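Local structure of fructose-bisphosphate aldolase (Slackia heliotrinireducens, 4MOZ) at residues C[249-254]-C[282-287]; C[294-299]-C[307-312]; C[69-74]-C[271-276]; C[224-229]-C[256-261]. The protein belongs to the DeoC/LacD family of aldolases and folds as a TIM barrel, a closed ring of eight parallel strands surrounded by helices. All blocks are in the same frame, centred on the assembly; numbering follows the deposited sequence.

Contact 1 of 4, residues C[249-254]-C[282-287]; sequences KVFLQQ and VRLTKA
The backbone oxygen V282 O, near the base of the turn that carries the touching residues L284 and A287, is gripped by two donors. The hydroxyl T285 OG1 lies 2.6 Å from V282 O, tilted 20° from the carbonyl plane. The helical amide K286 N binds the same V282 O at 3.1 Å. T285 OG1 also bonds V76 N, so this buried hydroxyl links the helix to the loop there. The contact itself is apolar, with no hydrogen bond across it. L252 points at A287, and its branch CD2 lies 3.9 Å from A287 CB. L252 CD2 is also 4.0 Å from A287 C, so the branch rests on the methyl and the backbone beside it; the two CA atoms are 7.8 Å apart. F251 and L284 form the second pair. The ring stands with CG anti to the backbone N (chi1 174°) and meets L284 obliquely, F251 CE2 lying 4.3 Å from L284 CD1. The CB of L284 does not aim straight at the other helix; CD1 bridges the remaining distance. All four touching residues are buried. F251 also packs on N272, L284 on I273, and A287 on F305. Segment 249-254 belongs to helix 248-260, which follows strand 237-240. Segment 282-287 belongs to helix 278-294, which comes after strand 266-269. Apolar packing between outer helices that follow neighbouring strands is characteristic of the TIM barrel.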
# COMPACT_ATOMS: atom_id res chain seq x y z
N LYS C 249 42.79 22.85 -7.82
CA LYS C 249 43.92 22.09 -7.28
C LYS C 249 43.56 21.38 -5.96
O LYS C 249 43.86 20.20 -5.80
CB LYS C 249 45.15 22.98 -7.09
CG LYS C 249 46.41 22.20 -6.72
CD LYS C 249 47.62 23.10 -6.50
CE LYS C 249 48.85 22.26 -6.18
NZ LYS C 249 50.09 23.08 -6.13
N VAL C 250 42.93 22.11 -5.04
CA VAL C 250 42.49 21.55 -3.76
C VAL C 250 41.49 20.41 -3.99
O VAL C 250 41.58 19.35 -3.37
CB VAL C 250 41.88 22.63 -2.84
CG1 VAL C 250 41.39 22.02 -1.54
CG2 VAL C 250 42.90 23.73 -2.57
N PHE C 251 40.55 20.65 -4.91
CA PHE C 251 39.56 19.66 -5.30
C PHE C 251 40.21 18.37 -5.81
O PHE C 251 39.84 17.27 -5.39
CB PHE C 251 38.61 20.24 -6.35
CG PHE C 251 37.64 19.24 -6.92
CD1 PHE C 251 36.49 18.88 -6.21
CD2 PHE C 251 37.88 18.64 -8.15
CE1 PHE C 251 35.60 17.95 -6.73
CE2 PHE C 251 37.00 17.70 -8.67
CZ PHE C 251 35.86 17.36 -7.96
N LEU C 252 41.18 18.51 -6.71
CA LEU C 252 41.83 17.36 -7.33
C LEU C 252 42.72 16.62 -6.32
O LEU C 252 42.91 15.41 -6.44
CB LEU C 252 42.62 17.76 -8.58
CG LEU C 252 41.81 18.27 -9.78
CD1 LEU C 252 42.69 19.08 -10.73
CD2 LEU C 252 41.11 17.15 -10.53
N GLN C 253 43.23 17.37 -5.34
CA GLN C 253 44.01 16.80 -4.23
C GLN C 253 43.13 16.00 -3.28
O GLN C 253 43.54 14.96 -2.78
CB GLN C 253 44.76 17.91 -3.47
CG GLN C 253 45.70 17.41 -2.38
CD GLN C 253 46.91 16.67 -2.92
OE1 GLN C 253 47.69 17.20 -3.71
NE2 GLN C 253 47.09 15.43 -2.47
N GLN C 254 41.91 16.48 -3.03
CA GLN C 254 40.95 15.75 -2.21
C GLN C 254 40.63 14.39 -2.85
O GLN C 254 40.68 13.37 -2.17
CB GLN C 254 39.67 16.54 -2.03
CG GLN C 254 39.77 17.69 -1.04
CD GLN C 254 38.46 18.43 -0.87
OE1 GLN C 254 37.39 17.90 -1.19
NE2 GLN C 254 38.52 19.65 -0.36
N VAL C 282 34.33 20.29 -19.58
CA VAL C 282 34.97 19.18 -20.28
C VAL C 282 36.39 18.94 -19.76
O VAL C 282 36.77 17.81 -19.45
CB VAL C 282 34.96 19.41 -21.81
CG1 VAL C 282 35.93 18.49 -22.53
CG2 VAL C 282 33.55 19.21 -22.37
N ARG C 283 37.17 20.01 -19.62
CA ARG C 283 38.53 19.91 -19.10
C ARG C 283 38.59 19.37 -17.66
O ARG C 283 39.53 18.65 -17.32
CB ARG C 283 39.28 21.25 -19.19
CG ARG C 283 39.63 21.67 -20.61
CD ARG C 283 40.72 22.73 -20.65
NE ARG C 283 40.42 23.88 -19.79
CZ ARG C 283 39.75 24.96 -20.16
NH1 ARG C 283 39.29 25.07 -21.41
NH2 ARG C 283 39.54 25.94 -19.30
N LEU C 284 37.61 19.72 -16.84
CA LEU C 284 37.56 19.22 -15.46
C LEU C 284 37.25 17.73 -15.41
O LEU C 284 37.85 17.00 -14.62
CB LEU C 284 36.60 20.03 -14.58
CG LEU C 284 36.52 19.61 -13.11
CD1 LEU C 284 37.87 19.67 -12.40
CD2 LEU C 284 35.49 20.45 -12.36
N THR C 285 36.33 17.27 -16.26
CA THR C 285 36.02 15.83 -16.32
C THR C 285 37.28 15.07 -16.70
O THR C 285 37.54 13.99 -16.16
CB THR C 285 34.89 15.48 -17.32
OG1 THR C 285 35.31 15.75 -18.66
CG2 THR C 285 33.61 16.26 -17.02
N LYS C 286 38.05 15.65 -17.61
CA LYS C 286 39.29 15.04 -18.10
C LYS C 286 40.32 14.98 -16.98
O LYS C 286 41.00 13.96 -16.83
CB LYS C 286 39.82 15.80 -19.32
CG LYS C 286 39.00 15.56 -20.58
CD LYS C 286 39.54 16.33 -21.77
CE LYS C 286 38.76 15.97 -23.03
NZ LYS C 286 39.28 16.67 -24.24
N ALA C 287 40.41 16.05 -16.19
CA ALA C 287 41.29 16.10 -15.02
C ALA C 287 40.91 15.05 -13.97
O ALA C 287 41.77 14.31 -13.48
CB ALA C 287 41.28 17.49 -14.40

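Contact 2 of 4, residues C[294-299]-C[307-312]; sequences ADYDVD and GEEDFA
The backbones of A294-D299 and G307-A312 stay well apart; the closest CA atoms, of A294 and A312, are 9.4 Å from each other. D295 leaves the preceding helix with positive phi, and D297 sits at the N-cap position of the next one without a capping bond from its side chain. That helix ends at G307 in a Schellman motif. From E309 to A312 the chain is extended. Side chains bridge the distance. Y296 and F311 make an offset edge-to-face pair, with F311 presenting its edge to the face of Y296. The ring centroids are 5.4 Å apart and the planes stand at 86°. F311 has CG anti to its backbone N (chi1 177°), which turns the CD1/CE1 edge of the ring toward A294 and Y296. A294 CB meets the ring edge, 3.7 Å from F311 CE1. Y296 OH also lies at that edge, in the ring plane, 3.6 Å from F311 CD1. The phenol hydroxyl donates to a water, with Y296 OH 2.7 Å from the water oxygen. This water in turn donates to E309 OE1 at 2.8 Å and to D310 O at 2.9 Å, so one molecule ties three residues together. E309 OE1 has a stronger partner in R300, by a salt bridge. D310 OD1 pairs with K286. F311 packs on K286, S289 and A290 of helix 278-294, and both aromatic rings touch V304 of helix 298-305. The extended C-terminal tail thus lies against the last two helices, outside the barrel strands.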
# COMPACT_ATOMS: atom_id res chain seq x y z
N ALA C 294 43.42 6.86 -14.85
CA ALA C 294 44.78 6.76 -15.39
C ALA C 294 45.91 7.03 -14.38
O ALA C 294 47.09 7.04 -14.75
CB ALA C 294 44.93 7.65 -16.61
N ASP C 295 45.55 7.27 -13.12
CA ASP C 295 46.52 7.35 -12.01
C ASP C 295 47.41 8.60 -11.96
O ASP C 295 48.42 8.61 -11.25
CB ASP C 295 47.40 6.08 -11.96
CG ASP C 295 46.58 4.82 -11.84
OD1 ASP C 295 45.94 4.63 -10.78
OD2 ASP C 295 46.56 4.02 -12.80
N TYR C 296 47.04 9.64 -12.71
CA TYR C 296 47.81 10.89 -12.72
C TYR C 296 48.07 11.43 -11.32
O TYR C 296 47.24 11.28 -10.42
CB TYR C 296 47.06 11.98 -13.50
CG TYR C 296 47.23 11.96 -15.00
CD1 TYR C 296 47.22 10.76 -15.72
CD2 TYR C 296 47.34 13.16 -15.72
CE1 TYR C 296 47.35 10.75 -17.10
CE2 TYR C 296 47.46 13.16 -17.10
CZ TYR C 296 47.47 11.95 -17.78
OH TYR C 296 47.60 11.94 -19.15
N ASP C 297 49.24 12.06 -11.15
CA ASP C 297 49.51 12.94 -10.02
C ASP C 297 48.59 14.15 -10.11
O ASP C 297 48.06 14.45 -11.19
CB ASP C 297 50.97 13.43 -10.06
CG ASP C 297 51.95 12.41 -9.50
OD1 ASP C 297 51.52 11.45 -8.83
OD2 ASP C 297 53.17 12.60 -9.71
N VAL C 298 48.42 14.84 -8.99
CA VAL C 298 47.62 16.07 -8.93
C VAL C 298 48.12 17.12 -9.93
O VAL C 298 47.32 17.73 -10.65
CB VAL C 298 47.57 16.64 -7.49
CG1 VAL C 298 46.89 18.01 -7.46
CG2 VAL C 298 46.87 15.67 -6.56
N ASP C 299 49.44 17.31 -9.97
CA ASP C 299 50.08 18.31 -10.83
C ASP C 299 49.81 18.09 -12.32
O ASP C 299 49.51 19.04 -13.04
CB ASP C 299 51.59 18.36 -10.59
CG ASP C 299 51.96 19.07 -9.29
OD1 ASP C 299 51.09 19.75 -8.70
OD2 ASP C 299 53.13 18.95 -8.86
N GLY C 307 44.25 23.09 -19.47
CA GLY C 307 44.31 23.02 -20.93
C GLY C 307 45.71 22.92 -21.50
O GLY C 307 45.90 23.01 -22.71
N GLU C 308 46.69 22.73 -20.62
CA GLU C 308 48.09 22.59 -21.01
C GLU C 308 48.34 21.25 -21.70
O GLU C 308 49.20 21.14 -22.58
CB GLU C 308 49.02 22.75 -19.80
CG GLU C 308 49.04 24.17 -19.24
CD GLU C 308 49.51 24.25 -17.80
OE1 GLU C 308 50.25 23.35 -17.35
OE2 GLU C 308 49.13 25.22 -17.11
N GLU C 309 47.59 20.23 -21.31
CA GLU C 309 47.65 18.90 -21.92
C GLU C 309 46.24 18.41 -22.17
O GLU C 309 45.32 18.74 -21.42
CB GLU C 309 48.35 17.91 -21.00
CG GLU C 309 49.78 18.27 -20.60
CD GLU C 309 50.33 17.36 -19.51
OE1 GLU C 309 49.66 16.37 -19.14
OE2 GLU C 309 51.44 17.64 -19.01
N ASP C 310 46.06 17.60 -23.21
CA ASP C 310 44.78 16.93 -23.43
C ASP C 310 44.75 15.63 -22.62
O ASP C 310 45.77 15.21 -22.07
CB ASP C 310 44.58 16.66 -24.93
CG ASP C 310 43.12 16.39 -25.29
OD1 ASP C 310 42.23 16.52 -24.42
OD2 ASP C 310 42.85 16.04 -26.46
N PHE C 311 43.57 15.01 -22.52
CA PHE C 311 43.46 13.67 -21.92
C PHE C 311 42.44 12.81 -22.65
O PHE C 311 41.32 13.25 -22.93
CB PHE C 311 43.13 13.73 -20.42
CG PHE C 311 42.95 12.38 -19.79
CD1 PHE C 311 44.05 11.60 -19.44
CD2 PHE C 311 41.68 11.87 -19.56
CE1 PHE C 311 43.89 10.34 -18.88
CE2 PHE C 311 41.51 10.61 -19.00
CZ PHE C 311 42.62 9.85 -18.66
N ALA C 312 42.85 11.59 -22.97
CA ALA C 312 41.97 10.57 -23.53
C ALA C 312 42.23 9.24 -22.82
O ALA C 312 43.24 9.09 -22.13
CB ALA C 312 42.19 10.44 -25.03
O HOH W 1 47.86 14.47 -20.17

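Contact 3 of 4, residues C[69-74]-C[271-276]; sequences FKIADQ and RNIHQR
I71 meets both I273 and H274 of helix 271-274, which follows the last barrel strand, 266-269. Its branch methyl comes against the matching branch of I273, with I71 CG2 3.7 Å from I273 CG2. Its longer arm reaches the root of the H274 side chain: I71 CD1 lies 3.9 Å from H274 CA and 4.0 Å from H274 CB. With chi1 at -65°, CG2 of I71 stands anti to the backbone N, and CG1 goes beside that N to lead CD1 toward H274. Both isoleucines also pack on F40 of strand 37-41, and I71 touches A281 of helix 278-294. The H274 ring turns away from I71. Its chi1 of 64° puts CG between the backbone N and carbonyl carbon, and R271 CA lies over one face near the rim. ND1 is hydrogen-bonded to D62, and the ring stacks with F53. Further out, R276 holds the end of the segment by gripping N272 side-on. R276 NE is 2.7 Å from N272 O, nearly in line with the carbonyl bond. R276 NH1 is 3.0 Å from N272 OD1, which it approaches from above the carbonyl plane. E280 forms a salt bridge with the same guanidinium group. The R276-N272 bonds tie the segment end back to its helical turn. Buried aliphatic packing alone crosses the contact, so shape fit and burial join the segments; the polar groups of H274 and R276 have other partners.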
# COMPACT_ATOMS: atom_id res chain seq x y z
N PHE C 69 24.51 16.79 -21.31
CA PHE C 69 24.78 15.72 -22.27
C PHE C 69 25.98 16.04 -23.16
O PHE C 69 26.70 15.13 -23.58
CB PHE C 69 23.52 15.42 -23.09
CG PHE C 69 22.44 14.73 -22.31
CD1 PHE C 69 21.53 15.47 -21.54
CD2 PHE C 69 22.33 13.34 -22.32
CE1 PHE C 69 20.54 14.84 -20.81
CE2 PHE C 69 21.34 12.71 -21.59
CZ PHE C 69 20.44 13.45 -20.84
N LYS C 70 26.19 17.32 -23.45
CA LYS C 70 27.36 17.77 -24.20
C LYS C 70 28.64 17.49 -23.40
O LYS C 70 29.63 17.05 -23.97
CB LYS C 70 27.26 19.26 -24.53
CG LYS C 70 26.21 19.62 -25.58
CD LYS C 70 26.27 21.11 -25.86
CE LYS C 70 25.08 21.60 -26.67
NZ LYS C 70 25.23 21.30 -28.12
N ILE C 71 28.59 17.76 -22.10
CA ILE C 71 29.71 17.50 -21.19
C ILE C 71 30.03 16.00 -21.14
O ILE C 71 31.18 15.61 -21.30
CB ILE C 71 29.43 18.02 -19.77
CG1 ILE C 71 29.34 19.55 -19.77
CG2 ILE C 71 30.54 17.58 -18.81
CD1 ILE C 71 28.72 20.14 -18.51
N ALA C 72 29.00 15.18 -20.95
CA ALA C 72 29.17 13.73 -20.89
C ALA C 72 29.76 13.18 -22.18
O ALA C 72 30.52 12.21 -22.16
CB ALA C 72 27.83 13.07 -20.59
N ASP C 73 29.40 13.80 -23.31
CA ASP C 73 29.81 13.33 -24.63
C ASP C 73 31.22 13.81 -25.02
O ASP C 73 31.99 13.05 -25.59
CB ASP C 73 28.78 13.77 -25.67
CG ASP C 73 29.12 13.33 -27.08
OD1 ASP C 73 29.27 12.11 -27.31
OD2 ASP C 73 29.23 14.20 -27.95
N GLN C 74 31.53 15.06 -24.70
CA GLN C 74 32.81 15.66 -25.10
C GLN C 74 33.90 15.48 -24.06
O GLN C 74 35.08 15.47 -24.39
CB GLN C 74 32.63 17.14 -25.43
CG GLN C 74 31.89 17.39 -26.73
CD GLN C 74 31.36 18.80 -26.84
OE1 GLN C 74 30.17 19.00 -27.09
NE2 GLN C 74 32.23 19.78 -26.65
N ARG C 271 27.70 19.43 -9.67
CA ARG C 271 27.68 20.86 -9.98
C ARG C 271 29.06 21.49 -10.20
O ARG C 271 29.18 22.45 -10.96
CB ARG C 271 26.87 21.65 -8.94
CG ARG C 271 27.44 21.64 -7.54
CD ARG C 271 26.36 22.02 -6.54
NE ARG C 271 26.73 21.64 -5.18
CZ ARG C 271 25.91 21.66 -4.14
NH1 ARG C 271 26.35 21.29 -2.94
NH2 ARG C 271 24.64 22.03 -4.29
N ASN C 272 30.09 20.94 -9.56
CA ASN C 272 31.44 21.43 -9.76
C ASN C 272 31.85 21.35 -11.23
O ASN C 272 32.61 22.18 -11.72
CB ASN C 272 32.45 20.69 -8.88
CG ASN C 272 33.71 21.50 -8.63
OD1 ASN C 272 33.76 22.70 -8.90
ND2 ASN C 272 34.73 20.85 -8.09
N ILE C 273 31.32 20.35 -11.94
CA ILE C 273 31.52 20.24 -13.37
C ILE C 273 30.56 21.15 -14.15
O ILE C 273 31.00 22.07 -14.86
CB ILE C 273 31.37 18.79 -13.87
CG1 ILE C 273 32.50 17.91 -13.32
CG2 ILE C 273 31.36 18.75 -15.39
CD1 ILE C 273 32.24 16.42 -13.44
N HIS C 274 29.25 20.92 -14.00
CA HIS C 274 28.28 21.52 -14.90
C HIS C 274 28.03 23.00 -14.74
O HIS C 274 27.53 23.63 -15.67
CB HIS C 274 26.97 20.72 -14.98
CG HIS C 274 26.19 20.66 -13.68
ND1 HIS C 274 25.61 21.75 -13.13
CD2 HIS C 274 25.88 19.58 -12.85
CE1 HIS C 274 24.98 21.39 -11.99
NE2 HIS C 274 25.14 20.06 -11.83
N GLN C 275 28.39 23.57 -13.59
CA GLN C 275 28.27 25.03 -13.40
C GLN C 275 29.30 25.85 -14.20
O GLN C 275 29.19 27.08 -14.29
CB GLN C 275 28.32 25.40 -11.92
CG GLN C 275 27.09 24.95 -11.15
CD GLN C 275 27.14 25.27 -9.67
OE1 GLN C 275 28.17 25.70 -9.14
NE2 GLN C 275 26.03 25.07 -8.99
N ARG C 276 30.28 25.17 -14.77
CA ARG C 276 31.31 25.81 -15.59
C ARG C 276 30.88 25.84 -17.06
O ARG C 276 29.98 25.10 -17.46
CB ARG C 276 32.64 25.06 -15.45
CG ARG C 276 33.22 25.08 -14.05
CD ARG C 276 34.35 24.08 -13.91
NE ARG C 276 34.66 23.83 -12.50
CZ ARG C 276 35.57 24.49 -11.79
NH1 ARG C 276 35.76 24.18 -10.52
NH2 ARG C 276 36.29 25.46 -12.34

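Contact 4 of 4, residues C[224-229]-C[256-261]; sequences ENLAVA and HDQIYI
Van der Waals contacts, mostly between aliphatic carbons, carry the joint between E224-A229 and H256-I261. The CB of L226 is directed toward the other helix. One of its branches rests on the aliphatic part of Q258: L226 CD2 is 3.7 Å from Q258 CG and 3.9 Å from Q258 CB. CG of L226 stands anti to the backbone N (chi1 -172°), and chi2 near 63° turns CD2 onto the glutamine stem. A second patch lies at I261. I261 CG2 sits 3.9 Å from E224 CG, so the glutamate takes part through its methylene chain. The backbones come closest here, with E224 CA and I261 CA 6.2 Å apart. A227 adds a methyl against a carbonyl, A227 CB being 3.7 Å from I261 O. No hydrogen bond spans the two segments. The polar ends are held elsewhere. E224 OE1 accepts from T221 N, and Q258 NE2 donates to A241 O just past strand 237-240. This bond holds the far end of the Q258 chain, whose stem L226 covers. Burial falls from L226 and Q258 to I261, which is exposed. Helices 222-232 and 248-260 stand side by side on the outside of the barrel, with strand 237-240 between them in sequence. L226 and Q258 both touch C240 of that strand. On its other flank helix 222-232 packs on helix 191-204, and V228 meets N50 of the second subunit.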
# COMPACT_ATOMS: atom_id res chain seq x y z
N GLU C 224 41.86 9.89 5.98
CA GLU C 224 42.21 8.80 6.89
C GLU C 224 40.97 8.18 7.54
O GLU C 224 40.89 6.96 7.69
CB GLU C 224 43.21 9.28 7.95
CG GLU C 224 44.62 9.45 7.42
CD GLU C 224 45.57 10.07 8.43
OE1 GLU C 224 45.10 10.67 9.43
OE2 GLU C 224 46.80 9.96 8.22
N ASN C 225 40.01 9.04 7.90
CA ASN C 225 38.71 8.60 8.41
C ASN C 225 37.91 7.81 7.38
O ASN C 225 37.23 6.84 7.73
CB ASN C 225 37.91 9.80 8.93
CG ASN C 225 38.27 10.19 10.35
OD1 ASN C 225 38.55 9.33 11.19
ND2 ASN C 225 38.25 11.49 10.64
N LEU C 226 38.00 8.23 6.12
CA LEU C 226 37.33 7.54 5.01
C LEU C 226 37.82 6.11 4.79
O LEU C 226 37.05 5.26 4.33
CB LEU C 226 37.48 8.35 3.71
CG LEU C 226 36.69 7.89 2.48
CD1 LEU C 226 35.18 7.99 2.72
CD2 LEU C 226 37.08 8.69 1.25
N ALA C 227 39.09 5.85 5.12
CA ALA C 227 39.65 4.49 5.01
C ALA C 227 38.85 3.46 5.79
O ALA C 227 38.68 2.32 5.34
CB ALA C 227 41.11 4.48 5.45
N VAL C 228 38.34 3.85 6.96
CA VAL C 228 37.50 2.99 7.79
C VAL C 228 36.19 2.63 7.07
O VAL C 228 35.73 1.48 7.13
CB VAL C 228 37.22 3.64 9.16
CG1 VAL C 228 36.25 2.81 9.99
CG2 VAL C 228 38.52 3.84 9.93
N ALA C 229 35.62 3.61 6.37
CA ALA C 229 34.39 3.41 5.61
C ALA C 229 34.62 2.50 4.39
O ALA C 229 33.79 1.64 4.10
CB ALA C 229 33.80 4.74 5.18
N HIS C 256 42.37 12.70 -5.01
CA HIS C 256 43.57 11.88 -4.99
C HIS C 256 43.76 11.25 -3.63
O HIS C 256 44.00 10.04 -3.53
CB HIS C 256 44.78 12.72 -5.39
CG HIS C 256 45.99 11.91 -5.78
ND1 HIS C 256 46.89 11.48 -4.88
CD2 HIS C 256 46.42 11.43 -7.02
CE1 HIS C 256 47.86 10.77 -5.50
NE2 HIS C 256 47.57 10.74 -6.81
N ASP C 257 43.65 12.06 -2.58
CA ASP C 257 43.74 11.57 -1.20
C ASP C 257 42.68 10.51 -0.89
O ASP C 257 42.98 9.51 -0.24
CB ASP C 257 43.63 12.72 -0.20
CG ASP C 257 44.84 13.64 -0.23
OD1 ASP C 257 45.86 13.29 -0.86
OD2 ASP C 257 44.77 14.73 0.37
N GLN C 258 41.46 10.73 -1.36
CA GLN C 258 40.36 9.80 -1.12
C GLN C 258 40.64 8.42 -1.69
O GLN C 258 40.32 7.41 -1.07
CB GLN C 258 39.04 10.35 -1.68
CG GLN C 258 38.44 11.48 -0.85
CD GLN C 258 37.37 12.27 -1.57
OE1 GLN C 258 37.01 11.97 -2.72
NE2 GLN C 258 36.85 13.30 -0.91
N ILE C 259 41.26 8.37 -2.87
CA ILE C 259 41.60 7.11 -3.51
C ILE C 259 42.77 6.43 -2.79
O ILE C 259 42.64 5.30 -2.32
CB ILE C 259 41.93 7.27 -5.01
CG1 ILE C 259 40.70 7.77 -5.78
CG2 ILE C 259 42.43 5.96 -5.60
CD1 ILE C 259 40.99 8.25 -7.19
N TYR C 260 43.90 7.13 -2.69
CA TYR C 260 45.14 6.50 -2.26
C TYR C 260 45.32 6.43 -0.75
O TYR C 260 46.01 5.55 -0.25
CB TYR C 260 46.35 7.12 -2.99
CG TYR C 260 46.25 6.96 -4.50
CD1 TYR C 260 46.53 5.73 -5.12
CD2 TYR C 260 45.84 8.02 -5.31
CE1 TYR C 260 46.42 5.58 -6.49
CE2 TYR C 260 45.73 7.87 -6.69
CZ TYR C 260 46.02 6.65 -7.28
OH TYR C 260 45.91 6.50 -8.64
N ILE C 261 44.69 7.35 -0.02
CA ILE C 261 44.70 7.30 1.44
C ILE C 261 43.38 6.73 1.97
O ILE C 261 43.38 5.88 2.87
CB ILE C 261 45.01 8.68 2.07
CG1 ILE C 261 46.38 9.19 1.59
CG2 ILE C 261 44.96 8.61 3.59
CD1 ILE C 261 46.63 10.67 1.86

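How the contacts relate
All four contacts involve the helical layer around the barrel. Contacts 1 and 4 share helix 248-260, and their centres are about 17 Å apart. Contact 1 also uses helix 278-294, which follows helix 271-274 of contact 3; these two centres lie about 13 Å apart. Contacts 1 and 2 are the nearest pair, at about 9 Å between centres, and R283 packs on G307 between them. Contact 2 also reaches contact 4 through D295 and Y260. Along the chain contact 4 lies between the segments of contact 3, and contact 1 interleaves with both. Contact 3 spans the longest stretch, closing the end of the barrel onto its beginning. Contact 2 comes last, binding the C-terminal tail to this layer.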